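Side-chain contact in response regulator (Caulobacter vibrioides, PDB 3T0Y), which probably acts as a general stress response regulator of the PhyR type, its sigma-factor-like domain, the part present here, mimicking a sigma factor to bind an anti-sigma factor: residues S97-L102 against Q116-D121. Residues are numbered along the deposited sequence; the frame is centred on the assembly and turned at random.
Sequences SRQAFL and QILDCD
Leu118 reaches across from the last turn of helix 111-118 and divides its two methyls between neighbouring residues of helix 95-106. Its CD1 rests on the backbone and methyl of Ala100, 4.0 Å from both CA and CB. The other branch, CD2, lies 3.9 Å from Gln99 OE1, a van der Waals contact at the amide's oxygen end. Leucine suits this place because its fork covers two adjacent residues at once; with CG beside the backbone N (chi1 -57°), the fork is carried onto helix 95-106. The small Ala100 lets Leu118 CD1 settle on its CA as well as its CB; the CA atoms of Ala100 and Leu118 are 7.7 Å apart, the nearest pair of the two segments. Gln99, extended beyond CG, places its amide oxygen against the methyl, the two side chains crossing at a slant.

Just beyond Leu118, Asp119 takes positive phi (55°) as the C-prime residue of a Schellman motif, which ends the helix and turns the chain toward helix 122-140, N-capped by Asp121. Leu103, also of helix 95-106, touches Leu118, and His75 of the second subunit packs on Leu118 as well. Ala100 also touches Leu128 of helix 122-140, which places the contact between helices 95-106 and 111-118 beside that third helix within the helical sigma-like domain.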
loop_
_atom_site.group_PDB
_atom_site.type_symbol
_atom_site.label_atom_id
_atom_site.label_comp_id
_atom_site.label_asym_id
_atom_site.label_seq_id
_atom_site.Cartn_x
_atom_site.Cartn_y
_atom_site.Cartn_z
ATOM N N SER C 97 0.747 -1.474 -9.625
ATOM C CA SER C 97 2.015 -1.560 -10.335
ATOM C C SER C 97 2.962 -2.386 -9.503
ATOM O O SER C 97 3.787 -3.121 -10.038
ATOM C CB SER C 97 2.609 -0.176 -10.583
ATOM O OG SER C 97 1.726 0.630 -11.353
ATOM N N ARG C 98 2.838 -2.269 -8.187
ATOM C CA ARG C 98 3.659 -3.063 -7.279
ATOM C C ARG C 98 3.383 -4.558 -7.389
ATOM O O ARG C 98 4.296 -5.384 -7.298
ATOM C CB ARG C 98 3.416 -2.638 -5.842
ATOM C CG ARG C 98 4.528 -3.078 -4.918
ATOM C CD ARG C 98 4.528 -2.228 -3.672
ATOM N NE ARG C 98 3.326 -2.448 -2.902
ATOM C CZ ARG C 98 2.446 -1.527 -2.545
ATOM N NH1 ARG C 98 2.605 -0.255 -2.867
ATOM N NH2 ARG C 98 1.392 -1.909 -1.830
ATOM N N GLN C 99 2.110 -4.904 -7.525
ATOM C CA GLN C 99 1.727 -6.288 -7.727
ATOM C C GLN C 99 2.375 -6.874 -8.990
ATOM O O GLN C 99 3.047 -7.897 -8.929
ATOM C CB GLN C 99 0.211 -6.370 -7.820
ATOM C CG GLN C 99 -0.467 -5.866 -6.573
ATOM C CD GLN C 99 -1.964 -5.716 -6.740
ATOM O OE1 GLN C 99 -2.522 -6.019 -7.788
ATOM N NE2 GLN C 99 -2.618 -5.238 -5.702
ATOM N N ALA C 100 2.178 -6.191 -10.115
ATOM C CA ALA C 100 2.648 -6.636 -11.410
ATOM C C ALA C 100 4.156 -6.761 -11.385
ATOM O O ALA C 100 4.726 -7.705 -11.926
ATOM C CB ALA C 100 2.239 -5.660 -12.453
ATOM N N PHE C 101 4.799 -5.795 -10.753
ATOM C CA PHE C 101 6.238 -5.795 -10.648
ATOM C C PHE C 101 6.737 -6.955 -9.778
ATOM O O PHE C 101 7.664 -7.663 -10.163
ATOM C CB PHE C 101 6.722 -4.460 -10.074
ATOM C CG PHE C 101 8.207 -4.390 -9.886
ATOM C CD1 PHE C 101 9.052 -4.217 -10.978
ATOM C CD2 PHE C 101 8.765 -4.489 -8.622
ATOM C CE1 PHE C 101 10.438 -4.136 -10.810
ATOM C CE2 PHE C 101 10.153 -4.413 -8.447
ATOM C CZ PHE C 101 10.985 -4.240 -9.543
ATOM N N LEU C 102 6.132 -7.157 -8.610
ATOM C CA LEU C 102 6.593 -8.213 -7.730
ATOM C C LEU C 102 6.282 -9.599 -8.275
ATOM O O LEU C 102 7.054 -10.529 -8.059
ATOM C CB LEU C 102 6.035 -8.062 -6.304
ATOM C CG LEU C 102 6.554 -6.858 -5.516
ATOM C CD1 LEU C 102 5.862 -6.800 -4.196
ATOM C CD2 LEU C 102 8.051 -6.944 -5.309
ATOM N N GLN C 116 -2.731 -13.663 -15.959
ATOM C CA GLN C 116 -3.742 -14.574 -15.424
ATOM C C GLN C 116 -3.995 -14.268 -13.956
ATOM O O GLN C 116 -5.147 -14.205 -13.495
ATOM C CB GLN C 116 -3.301 -16.022 -15.579
ATOM C CG GLN C 116 -2.766 -16.338 -16.967
ATOM C CD GLN C 116 -3.734 -15.902 -18.047
ATOM O OE1 GLN C 116 -4.881 -16.357 -18.077
ATOM N NE2 GLN C 116 -3.290 -14.987 -18.921
ATOM N N ILE C 117 -2.904 -14.077 -13.222
ATOM C CA ILE C 117 -2.996 -13.854 -11.798
ATOM C C ILE C 117 -3.810 -12.580 -11.498
ATOM O O ILE C 117 -4.695 -12.574 -10.646
ATOM C CB ILE C 117 -1.577 -13.810 -11.163
ATOM C CG1 ILE C 117 -0.966 -15.219 -11.153
ATOM C CG2 ILE C 117 -1.635 -13.234 -9.761
ATOM C CD1 ILE C 117 0.547 -15.258 -10.867
ATOM N N LEU C 118 -3.509 -11.507 -12.215
ATOM C CA LEU C 118 -4.169 -10.230 -11.998
ATOM C C LEU C 118 -5.487 -10.141 -12.759
ATOM O O LEU C 118 -6.232 -9.180 -12.601
ATOM C CB LEU C 118 -3.252 -9.083 -12.396
ATOM C CG LEU C 118 -1.905 -9.068 -11.682
ATOM C CD1 LEU C 118 -1.115 -7.870 -12.102
ATOM C CD2 LEU C 118 -2.111 -9.055 -10.180
ATOM N N ASP C 119 -5.783 -11.152 -13.570
ATOM C CA ASP C 119 -7.055 -11.186 -14.275
ATOM C C ASP C 119 -7.256 -9.903 -15.078
ATOM O O ASP C 119 -8.269 -9.215 -14.941
ATOM C CB ASP C 119 -8.203 -11.360 -13.273
ATOM C CG ASP C 119 -9.544 -11.540 -13.955
ATOM O OD1 ASP C 119 -9.560 -11.960 -15.128
ATOM O OD2 ASP C 119 -10.579 -11.254 -13.319
ATOM N N CYS C 120 -6.283 -9.581 -15.916
ATOM C CA CYS C 120 -6.351 -8.378 -16.714
ATOM C C CYS C 120 -5.638 -8.727 -18.010
ATOM O O CYS C 120 -4.984 -9.765 -18.093
ATOM C CB CYS C 120 -5.616 -7.246 -16.014
ATOM S SG CYS C 120 -3.816 -7.488 -16.030
ATOM N N ASP C 121 -5.749 -7.882 -19.022
ATOM C CA ASP C 121 -5.107 -8.210 -20.292
ATOM C C ASP C 121 -3.591 -7.936 -20.262
ATOM O O ASP C 121 -3.069 -7.385 -19.297
ATOM C CB ASP C 121 -5.825 -7.544 -21.468
ATOM C CG ASP C 121 -5.576 -6.058 -21.546
ATOM O OD1 ASP C 121 -4.401 -5.628 -21.447
ATOM O OD2 ASP C 121 -6.562 -5.317 -21.728
#